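Local coordinates for DegV family protein ([Eubacterium] eligens, PDB 5UXY) that binds a long-chain fatty acid in a buried pocket and, as a DegV-family protein, probably presents it to a partner kinase, as FakB relatives do, at residues 82-87 with 112-117; 58-63 with 263-268; 116-121 with 153-158. One frame throughout, in Å; residues are numbered along the deposited sequence. Where two conformers were deposited one is given.

Contact 1 (82-87 with 112-117); sequences TITAGM and VIDSKS. With X90 (heptadecanoic acid), chain D.
Asp114 OD1 is gripped by two backbone N-H groups that arrive over opposite faces of the carboxylate. One is Ala85 N of the neighbouring loop, 3.0 Å from Asp114 OD1. The other is Lys116 N, which closes an Asx turn. The first torsion of Asp114 sets CG anti to the backbone N (chi1 173°), which turns the carboxylate to the Ala85 loop. Ala85 CB also packs against Asp114 OD2, and a water donates to both OD2 and Thr84 OG1. Thr84 OG1 further accepts from Gly86 N in an ST turn and bonds Gly194 O.

Thr82 O is a second doubly held atom. Ser115 OG donates to Thr82 O at 2.7 Å, and Ser115 N reaches the same oxygen at 3.1 Å. Ser115 OG accepts from Ser117 N in turn, another ST turn. Thr82 N to Ile113 O (2.9 Å) and Ser115 N to Thr82 O are the two backbone bonds of the parallel bridge between Thr82 and Asp114. Beyond this bridge Thr84 N meets Ser117 O at 2.9 Å and keeps the two loops side by side.

On the far side Ile83 CD1 touches C27 of the fatty acid at 3.5 Å. Strands 77-82 and 109-114, joined through helix 90-102, form a beta-alpha-beta unit. Loops at the C-terminal ends of its parallel strands line the ligand site, as is common in alpha/beta folds.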
loop_
_atom_site.group_PDB
_atom_site.type_symbol
_atom_site.label_atom_id
_atom_site.label_comp_id
_atom_site.label_asym_id
_atom_site.label_seq_id
_atom_site.Cartn_x
_atom_site.Cartn_y
_atom_site.Cartn_z
ATOM N N THR A 82 4.090 6.578 4.707
ATOM C CA THR A 82 5.071 5.755 3.996
ATOM C C THR A 82 4.730 4.271 4.110
ATOM O O THR A 82 4.038 3.831 5.010
ATOM C CB THR A 82 6.524 5.926 4.506
ATOM O OG1 THR A 82 6.654 5.327 5.788
ATOM C CG2 THR A 82 6.916 7.432 4.660
ATOM N N ILE A 83 5.238 3.508 3.153
ATOM C CA ILE A 83 5.181 2.048 3.274
ATOM C C ILE A 83 5.970 1.604 4.530
ATOM O O ILE A 83 6.835 2.321 5.059
ATOM C CB ILE A 83 5.746 1.491 1.956
ATOM C CG1 ILE A 83 5.791 -0.043 1.948
ATOM C CG2 ILE A 83 7.105 1.993 1.728
ATOM C CD1 ILE A 83 6.128 -0.578 0.535
ATOM N N THR A 84 5.617 0.435 5.043
ATOM C CA THR A 84 6.161 -0.083 6.286
ATOM C C THR A 84 7.670 0.074 6.419
ATOM O O THR A 84 8.452 -0.311 5.538
ATOM C CB THR A 84 5.778 -1.572 6.450
ATOM O OG1 THR A 84 6.452 -2.063 7.609
ATOM C CG2 THR A 84 6.198 -2.386 5.198
ATOM N N ALA A 85 8.076 0.629 7.567
ATOM C CA ALA A 85 9.500 0.671 7.895
ATOM C C ALA A 85 10.054 -0.723 8.125
ATOM O O ALA A 85 11.281 -0.919 8.110
ATOM C CB ALA A 85 9.693 1.513 9.162
ATOM N N GLY A 86 9.171 -1.707 8.311
ATOM C CA GLY A 86 9.649 -3.061 8.495
ATOM C C GLY A 86 10.078 -3.765 7.219
ATOM O O GLY A 86 10.660 -4.850 7.304
HETATM N N MSE A 87 9.824 -3.196 6.046
HETATM C CA MSE A 87 10.260 -3.852 4.810
HETATM C C MSE A 87 11.059 -2.982 3.849
HETATM O O MSE A 87 11.534 -3.466 2.826
HETATM C CB MSE A 87 9.052 -4.391 4.069
HETATM C CG MSE A 87 8.216 -5.290 4.944
HETATM SE SE MSE A 87 8.326 -7.105 4.278
HETATM C CE MSE A 87 7.242 -7.037 2.645
ATOM N N VAL A 112 5.696 12.276 9.895
ATOM C CA VAL A 112 5.861 11.111 9.004
ATOM C C VAL A 112 5.195 9.915 9.687
ATOM O O VAL A 112 5.525 9.611 10.841
ATOM C CB VAL A 112 7.333 10.820 8.708
ATOM C CG1 VAL A 112 7.414 9.589 7.756
ATOM C CG2 VAL A 112 8.087 12.066 8.043
ATOM N N ILE A 113 4.277 9.238 8.964
ATOM C CA ILE A 113 3.498 8.094 9.463
ATOM C C ILE A 113 4.047 6.836 8.807
ATOM O O ILE A 113 3.940 6.650 7.598
ATOM C CB ILE A 113 2.007 8.250 9.157
ATOM C CG1 ILE A 113 1.510 9.578 9.718
ATOM C CG2 ILE A 113 1.226 7.041 9.695
ATOM C CD1 ILE A 113 0.053 9.846 9.337
ATOM N N ASP A 114 4.686 5.984 9.599
ATOM C CA ASP A 114 4.984 4.619 9.155
ATOM C C ASP A 114 3.649 3.860 9.117
ATOM O O ASP A 114 3.038 3.634 10.169
ATOM C CB ASP A 114 5.934 3.979 10.164
ATOM C CG ASP A 114 6.178 2.482 9.887
ATOM O OD1 ASP A 114 5.728 2.012 8.844
ATOM O OD2 ASP A 114 6.786 1.809 10.740
ATOM N N SER A 115 3.134 3.566 7.915
ATOM C CA SER A 115 1.838 2.896 7.859
ATOM C C SER A 115 1.882 1.501 8.447
ATOM O O SER A 115 0.806 0.929 8.641
ATOM C CB SER A 115 1.311 2.758 6.413
ATOM O OG SER A 115 2.226 1.961 5.644
ATOM N N LYS A 116 3.073 0.937 8.660
ATOM C CA LYS A 116 3.221 -0.474 9.003
ATOM C C LYS A 116 2.556 -1.373 7.963
ATOM O O LYS A 116 2.218 -2.533 8.244
ATOM C CB LYS A 116 2.626 -0.734 10.372
ATOM C CG LYS A 116 3.225 0.137 11.476
ATOM C CD LYS A 116 2.207 0.143 12.666
ATOM C CE LYS A 116 2.844 0.415 13.994
ATOM N NZ LYS A 116 1.961 -0.061 15.105
ATOM N N SER A 117 2.398 -0.879 6.749
ATOM C CA SER A 117 1.695 -1.695 5.753
ATOM C C SER A 117 2.018 -1.163 4.347
ATOM O O SER A 117 3.127 -0.696 4.110
ATOM C CB SER A 117 0.201 -1.676 6.108
ATOM O OG SER A 117 -0.537 -2.517 5.232
HETATM O O19 X90 D . 12.769 -0.707 -2.288
HETATM C C21 X90 D . 12.026 -0.384 -1.311
HETATM O O21 X90 D . 12.566 0.148 -0.271
HETATM C C22 X90 D . 10.516 -0.706 -1.416
HETATM C C23 X90 D . 10.337 -2.151 -0.888
HETATM C C24 X90 D . 8.835 -2.487 -0.702
HETATM C C25 X90 D . 8.743 -3.899 -0.039
HETATM C C26 X90 D . 7.331 -4.354 0.377
HETATM C C27 X90 D . 6.275 -3.909 -0.628
HETATM C C28 X90 D . 4.939 -4.660 -0.425
HETATM C C29 X90 D . 4.067 -4.587 -1.694
HETATM C C30 X90 D . 2.813 -7.025 -1.392
HETATM C C31 X90 D . 1.765 -7.322 -0.256
HETATM C C32 X90 D . 2.485 -7.213 1.105
HETATM C C33 X90 D . 1.595 -6.760 2.267
HETATM C C34 X90 D . 2.304 -6.774 3.644
HETATM C C35 X90 D . 2.545 -5.332 4.123
HETATM C C36 X90 D . 3.308 -5.173 5.451
HETATM C C39 X90 D . 2.807 -5.497 -1.730
HETATM O O HOH W 1 6.646 -0.917 10.472
#

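Contact 2 (58-63 with 263-268); sequences SYTACP and SYYAER. With X90 (heptadecanoic acid), chain D.
Tyr265 runs from helix 260-266 to Thr60 on strand 59-61, with the fatty acid along its flank. Its CB sits 3.5 Å from C29 of the ligand. CG is anti to the carbonyl carbon (chi1 -81°), and this lays the ring beside the acyl chain. CD2 lies near C27, and C25 stands over one face, offset toward the rim. The opposite face has Tyr264 CD2 3.5 Å above its centre, so the ring is sandwiched between lipid and neighbour. CE2 then touches Thr60 CG2 at 3.5 Å. At the tip Tyr265 OH donates to Thr60 OG1 at 2.7 Å, with OG1 close to the ring plane.

Thr60 OG1 in turn donates a hydrogen bond to the ligand carboxylate oxygen O19. That 2.5 Å separation of Thr60 OG1 and O19 is very short, so its exact length is doubtful. Ser88 OG also bonds the carboxylate.

Tyr264 makes a second link. Its hydroxyl pairs with Ser58 OG at 2.6 Å, the serine lying at the ring edge. Thr60 CG2 packs obliquely on the same ring, 3.5 Å from Tyr264 CD2. Asn168 adds a weak bond to Tyr264 OH.

A leucine in place of Tyr265 would probably leave Thr60 OG1 without the donor that orients it and set that hydroxyl free to turn from the carboxylate.

The hydrogen bonds run in one direction, from phenol to threonine to carboxylate. The acid head is thus met here by neutral hydroxyl donors, while the Tyr265 face further along lies against the apolar chain.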
loop_
_atom_site.group_PDB
_atom_site.type_symbol
_atom_site.label_atom_id
_atom_site.label_comp_id
_atom_site.label_asym_id
_atom_site.label_seq_id
_atom_site.Cartn_x
_atom_site.Cartn_y
_atom_site.Cartn_z
ATOM N N SER A 58 15.985 -8.177 -10.331
ATOM C CA SER A 58 15.381 -6.855 -10.411
ATOM C C SER A 58 15.302 -6.311 -8.994
ATOM O O SER A 58 15.326 -7.070 -8.021
ATOM C CB SER A 58 14.001 -6.869 -11.099
ATOM O OG SER A 58 13.185 -7.939 -10.592
ATOM N N TYR A 59 15.202 -4.983 -8.907
ATOM C CA TYR A 59 15.412 -4.269 -7.647
ATOM C C TYR A 59 14.383 -3.167 -7.498
ATOM O O TYR A 59 13.807 -2.718 -8.485
ATOM C CB TYR A 59 16.788 -3.620 -7.614
ATOM C CG TYR A 59 17.915 -4.568 -7.963
ATOM C CD1 TYR A 59 18.462 -5.394 -6.994
ATOM C CD2 TYR A 59 18.404 -4.657 -9.259
ATOM C CE1 TYR A 59 19.488 -6.289 -7.301
ATOM C CE2 TYR A 59 19.437 -5.544 -9.576
ATOM C CZ TYR A 59 19.962 -6.356 -8.587
ATOM O OH TYR A 59 20.979 -7.240 -8.854
ATOM N N THR A 60 14.141 -2.727 -6.241
ATOM C CA THR A 60 13.421 -1.481 -6.017
ATOM C C THR A 60 14.269 -0.527 -5.165
ATOM O O THR A 60 15.187 -0.944 -4.456
ATOM C CB THR A 60 12.052 -1.709 -5.343
ATOM O OG1 THR A 60 12.233 -2.362 -4.075
ATOM C CG2 THR A 60 11.171 -2.622 -6.262
ATOM N N ALA A 61 13.903 0.742 -5.216
ATOM C CA ALA A 61 14.601 1.776 -4.462
ATOM C C ALA A 61 13.611 2.774 -3.897
ATOM O O ALA A 61 12.658 3.155 -4.575
ATOM C CB ALA A 61 15.603 2.523 -5.346
ATOM N N CYS A 62 13.898 3.287 -2.698
ATOM C CA CYS A 62 13.029 4.320 -2.098
ATOM C C CYS A 62 13.300 5.676 -2.773
ATOM O O CYS A 62 14.290 5.825 -3.512
ATOM C CB CYS A 62 13.275 4.348 -0.590
ATOM S SG CYS A 62 14.876 4.988 -0.201
ATOM N N PRO A 63 12.456 6.695 -2.557
ATOM C CA PRO A 63 12.699 7.994 -3.214
ATOM C C PRO A 63 13.919 8.703 -2.634
ATOM O O PRO A 63 14.285 8.509 -1.475
ATOM C CB PRO A 63 11.437 8.799 -2.896
ATOM C CG PRO A 63 10.417 7.751 -2.457
ATOM C CD PRO A 63 11.205 6.712 -1.782
ATOM N N SER A 263 2.432 -3.404 -7.991
ATOM C CA SER A 263 2.364 -4.391 -9.094
ATOM C C SER A 263 3.616 -5.246 -9.132
ATOM O O SER A 263 3.548 -6.462 -9.354
ATOM C CB SER A 263 2.144 -3.675 -10.445
ATOM O OG SER A 263 0.866 -3.053 -10.465
ATOM N N TYR A 264 4.770 -4.637 -8.885
ATOM C CA TYR A 264 6.019 -5.394 -8.912
ATOM C C TYR A 264 6.040 -6.474 -7.818
ATOM O O TYR A 264 6.397 -7.631 -8.086
ATOM C CB TYR A 264 7.213 -4.423 -8.757
ATOM C CG TYR A 264 8.518 -5.133 -8.614
ATOM C CD1 TYR A 264 9.132 -5.672 -9.749
ATOM C CD2 TYR A 264 9.128 -5.308 -7.361
ATOM C CE1 TYR A 264 10.336 -6.396 -9.641
ATOM C CE2 TYR A 264 10.364 -5.996 -7.243
ATOM C CZ TYR A 264 10.949 -6.538 -8.391
ATOM O OH TYR A 264 12.122 -7.233 -8.295
ATOM N N TYR A 265 5.685 -6.098 -6.571
ATOM C CA TYR A 265 5.785 -7.023 -5.438
ATOM C C TYR A 265 4.560 -7.938 -5.295
ATOM O O TYR A 265 4.712 -9.103 -4.864
ATOM C CB TYR A 265 6.003 -6.247 -4.132
ATOM C CG TYR A 265 7.442 -5.856 -3.973
ATOM C CD1 TYR A 265 8.443 -6.858 -3.909
ATOM C CD2 TYR A 265 7.829 -4.505 -3.926
ATOM C CE1 TYR A 265 9.804 -6.525 -3.777
ATOM C CE2 TYR A 265 9.205 -4.160 -3.795
ATOM C CZ TYR A 265 10.160 -5.164 -3.703
ATOM O OH TYR A 265 11.505 -4.885 -3.612
ATOM N N ALA A 266 3.364 -7.462 -5.649
ATOM C CA ALA A 266 2.205 -8.370 -5.592
ATOM C C ALA A 266 2.114 -9.297 -6.811
ATOM O O ALA A 266 1.548 -10.402 -6.715
ATOM C CB ALA A 266 0.913 -7.566 -5.431
ATOM N N GLU A 267 2.656 -8.871 -7.943
ATOM C CA GLU A 267 2.752 -9.578 -9.231
ATOM C C GLU A 267 1.413 -9.778 -9.925
ATOM O O GLU A 267 0.351 -9.583 -9.341
ATOM C CB GLU A 267 3.487 -10.904 -9.085
ATOM C CG GLU A 267 4.920 -10.593 -8.727
ATOM C CD GLU A 267 5.844 -11.764 -8.929
ATOM O OE1 GLU A 267 5.822 -12.341 -10.030
ATOM O OE2 GLU A 267 6.588 -12.102 -7.984
ATOM N N ARG A 268 1.465 -10.099 -11.217
ATOM C CA ARG A 268 0.237 -10.303 -11.979
ATOM C C ARG A 268 -0.700 -11.253 -11.252
ATOM O O ARG A 268 -0.267 -12.296 -10.746
ATOM C CB ARG A 268 0.616 -10.898 -13.355
ATOM C CG ARG A 268 -0.246 -10.501 -14.488
ATOM C CD ARG A 268 0.541 -10.706 -15.785
ATOM N NE ARG A 268 0.567 -9.465 -16.543
ATOM C CZ ARG A 268 1.474 -9.147 -17.459
ATOM N NH1 ARG A 268 2.462 -9.995 -17.765
ATOM N NH2 ARG A 268 1.367 -7.980 -18.091
HETATM O O19 X90 D . 12.769 -0.707 -2.288
HETATM C C21 X90 D . 12.026 -0.384 -1.311
HETATM O O21 X90 D . 12.566 0.148 -0.271
HETATM C C22 X90 D . 10.516 -0.706 -1.416
HETATM C C23 X90 D . 10.337 -2.151 -0.888
HETATM C C24 X90 D . 8.835 -2.487 -0.702
HETATM C C25 X90 D . 8.743 -3.899 -0.039
HETATM C C26 X90 D . 7.331 -4.354 0.377
HETATM C C27 X90 D . 6.275 -3.909 -0.628
HETATM C C28 X90 D . 4.939 -4.660 -0.425
HETATM C C29 X90 D . 4.067 -4.587 -1.694
HETATM C C30 X90 D . 2.813 -7.025 -1.392
HETATM C C31 X90 D . 1.765 -7.322 -0.256
HETATM C C32 X90 D . 2.485 -7.213 1.105
HETATM C C33 X90 D . 1.595 -6.760 2.267
HETATM C C34 X90 D . 2.304 -6.774 3.644
HETATM C C35 X90 D . 2.545 -5.332 4.123
HETATM C C36 X90 D . 3.308 -5.173 5.451
HETATM C C39 X90 D . 2.807 -5.497 -1.730
#

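Contact 3 (116-121 with 153-158). With X90 (heptadecanoic acid), chain D.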
loop_
_atom_site.group_PDB
_atom_site.type_symbol
_atom_site.label_atom_id
_atom_site.label_comp_id
_atom_site.label_asym_id
_atom_site.label_seq_id
_atom_site.Cartn_x
_atom_site.Cartn_y
_atom_site.Cartn_z
ATOM N N LYS A 116 3.073 0.937 8.660
ATOM C CA LYS A 116 3.221 -0.474 9.003
ATOM C C LYS A 116 2.556 -1.373 7.963
ATOM O O LYS A 116 2.218 -2.533 8.244
ATOM C CB LYS A 116 2.626 -0.734 10.372
ATOM C CG LYS A 116 3.225 0.137 11.476
ATOM C CD LYS A 116 2.207 0.143 12.666
ATOM C CE LYS A 116 2.844 0.415 13.994
ATOM N NZ LYS A 116 1.961 -0.061 15.105
ATOM N N SER A 117 2.398 -0.879 6.749
ATOM C CA SER A 117 1.695 -1.695 5.753
ATOM C C SER A 117 2.018 -1.163 4.347
ATOM O O SER A 117 3.127 -0.696 4.110
ATOM C CB SER A 117 0.201 -1.676 6.108
ATOM O OG SER A 117 -0.537 -2.517 5.232
ATOM N N THR A 118 1.042 -1.232 3.431
ATOM C CA THR A 118 1.273 -0.836 2.032
ATOM C C THR A 118 -0.096 -0.622 1.379
ATOM O O THR A 118 -1.130 -0.899 1.981
ATOM C CB THR A 118 2.073 -1.901 1.258
ATOM O OG1 THR A 118 2.587 -1.315 0.057
ATOM C CG2 THR A 118 1.162 -3.129 0.884
ATOM N N GLY A 119 -0.074 -0.073 0.166
ATOM C CA GLY A 119 -1.218 -0.072 -0.722
ATOM C C GLY A 119 -2.502 0.402 -0.067
ATOM O O GLY A 119 -2.600 1.545 0.392
ATOM N N PRO A 120 -3.550 -0.447 -0.049
ATOM C CA PRO A 120 -4.859 0.072 0.359
ATOM C C PRO A 120 -4.905 0.495 1.811
ATOM O O PRO A 120 -5.777 1.291 2.180
ATOM C CB PRO A 120 -5.835 -1.101 0.069
ATOM C CG PRO A 120 -4.920 -2.313 0.013
ATOM C CD PRO A 120 -3.658 -1.792 -0.645
ATOM N N GLN A 121 -3.993 -0.008 2.652
ATOM C CA GLN A 121 -3.983 0.462 4.032
ATOM C C GLN A 121 -3.418 1.886 4.112
ATOM O O GLN A 121 -3.958 2.737 4.840
ATOM C CB GLN A 121 -3.212 -0.534 4.915
ATOM C CG GLN A 121 -3.383 -0.234 6.443
ATOM C CD GLN A 121 -3.186 -1.470 7.329
ATOM O OE1 GLN A 121 -2.590 -2.468 6.919
ATOM N NE2 GLN A 121 -3.651 -1.386 8.581
ATOM N N THR A 153 -7.474 -0.955 11.720
ATOM C CA THR A 153 -7.402 -1.237 10.282
ATOM C C THR A 153 -6.555 -2.497 10.099
ATOM O O THR A 153 -5.716 -2.809 10.944
ATOM C CB THR A 153 -6.798 -0.080 9.453
ATOM O OG1 THR A 153 -5.418 0.146 9.829
ATOM C CG2 THR A 153 -7.576 1.223 9.709
ATOM N N ARG A 154 -6.806 -3.249 9.014
ATOM C CA ARG A 154 -6.083 -4.478 8.729
ATOM C C ARG A 154 -5.844 -4.556 7.239
ATOM O O ARG A 154 -6.562 -3.918 6.452
ATOM C CB ARG A 154 -6.872 -5.717 9.139
ATOM C CG ARG A 154 -7.057 -5.846 10.668
ATOM C CD ARG A 154 -5.710 -6.213 11.355
ATOM N NE ARG A 154 -5.081 -7.433 10.823
ATOM C CZ ARG A 154 -5.362 -8.678 11.165
ATOM N NH1 ARG A 154 -6.302 -8.924 12.087
ATOM N NH2 ARG A 154 -4.673 -9.693 10.586
ATOM N N LEU A 155 -4.883 -5.404 6.851
ATOM C CA LEU A 155 -4.603 -5.653 5.438
ATOM C C LEU A 155 -4.512 -7.154 5.205
ATOM O O LEU A 155 -3.876 -7.872 5.979
ATOM C CB LEU A 155 -3.266 -4.979 4.991
ATOM C CG LEU A 155 -2.870 -5.282 3.542
ATOM C CD1 LEU A 155 -2.200 -4.020 2.957
ATOM C CD2 LEU A 155 -1.875 -6.449 3.525
ATOM N N PHE A 156 -5.114 -7.630 4.122
ATOM C CA PHE A 156 -4.932 -9.020 3.688
ATOM C C PHE A 156 -4.572 -9.025 2.215
ATOM O O PHE A 156 -4.967 -8.112 1.477
ATOM C CB PHE A 156 -6.222 -9.820 3.885
ATOM C CG PHE A 156 -6.641 -9.934 5.309
ATOM C CD1 PHE A 156 -5.991 -10.851 6.164
ATOM C CD2 PHE A 156 -7.626 -9.088 5.832
ATOM C CE1 PHE A 156 -6.343 -10.906 7.537
ATOM C CE2 PHE A 156 -7.984 -9.175 7.211
ATOM C CZ PHE A 156 -7.334 -10.054 8.033
ATOM N N CYS A 157 -3.861 -10.059 1.767
ATOM C CA CYS A 157 -3.487 -10.090 0.369
ATOM C C CYS A 157 -3.601 -11.530 -0.102
ATOM O O CYS A 157 -3.608 -12.458 0.700
ATOM C CB CYS A 157 -2.080 -9.569 0.103
ATOM S SG CYS A 157 -0.789 -10.472 0.949
ATOM N N SER A 158 -3.691 -11.691 -1.406
ATOM C CA SER A 158 -3.602 -13.009 -2.014
ATOM C C SER A 158 -2.709 -12.907 -3.235
ATOM O O SER A 158 -3.040 -12.178 -4.179
ATOM C CB SER A 158 -4.995 -13.522 -2.412
ATOM O OG SER A 158 -4.873 -14.876 -2.872
HETATM O O19 X90 D . 12.769 -0.707 -2.288
HETATM C C21 X90 D . 12.026 -0.384 -1.311
HETATM O O21 X90 D . 12.566 0.148 -0.271
HETATM C C22 X90 D . 10.516 -0.706 -1.416
HETATM C C23 X90 D . 10.337 -2.151 -0.888
HETATM C C24 X90 D . 8.835 -2.487 -0.702
HETATM C C25 X90 D . 8.743 -3.899 -0.039
HETATM C C26 X90 D . 7.331 -4.354 0.377
HETATM C C27 X90 D . 6.275 -3.909 -0.628
HETATM C C28 X90 D . 4.939 -4.660 -0.425
HETATM C C29 X90 D . 4.067 -4.587 -1.694
HETATM C C30 X90 D . 2.813 -7.025 -1.392
HETATM C C31 X90 D . 1.765 -7.322 -0.256
HETATM C C32 X90 D . 2.485 -7.213 1.105
HETATM C C33 X90 D . 1.595 -6.760 2.267
HETATM C C34 X90 D . 2.304 -6.774 3.644
HETATM C C35 X90 D . 2.545 -5.332 4.123
HETATM C C36 X90 D . 3.308 -5.173 5.451
HETATM C C39 X90 D . 2.807 -5.497 -1.730
#
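The flat amide of Gln121 is held at both of its polar atoms between residues 117-121, which lead into helix 119-134, and strand 153-159. NE2 donates to Thr153 OG1 at 2.7 Å, with the threonine oxygen close to the amide plane (13° out of it). That bond is moderately bent, 148° at the hydrogen. Thr153 OG1 is also bonded to Met150 O. At the other end of the amide OE1 accepts from Ser117 OG at 2.7 Å. Ser117 OG lies to one side of the amide plane, and Leu155 CB, 3.2 Å from Gln121 OE1, lies to the other. The two bonds fix the flip of the amide. Gln121 can span this distance because CG is anti to the backbone N (chi1 -169°) and the chain stays extended beyond it. The CB of Arg154 points away from segment 116-121. Phe156 CZ lies over one face of the Arg154 guanidinium, offset toward the rim, and Thr189 bonds its NH2.

Leu155 packs against Ser117 and Thr118. Its CD1 presses on Ser117 OG at 3.2 Å and on Thr118 O at 3.4 Å. Pro120 CG adds a looser apolar contact. The other branch, CD2, faces the lipid, 3.7 Å from C33. Thr118 CG2 meets the acyl chain at C39.

Here residues 117-121, which follow a strand of one sheet and lead into helix 119-134, dock on a strand of the other. Such a junction between two alpha/beta halves, with the acyl tail in its seam, is the two-domain arrangement of DegV proteins.

Overall arrangement
The three contacts follow the fatty acid from head to tail. Contact 2 receives the carboxylate end, contact 1 borders the middle and the tail, and contact 3 lines the tail. Contacts 1 and 3 have centres about 11 Å apart and share Lys116 and Ser117, where strand 109-114 gives way to helix 119-134. Contact 2 lies with its centre about 16 Å from the centre of each. Along the chain it closes a loop in which both others are nested. Contacts 1 and 2 reach one mixed sheet, while contact 3 joins helix 119-134 to the other. Distant parts of the chain thus build one pocket.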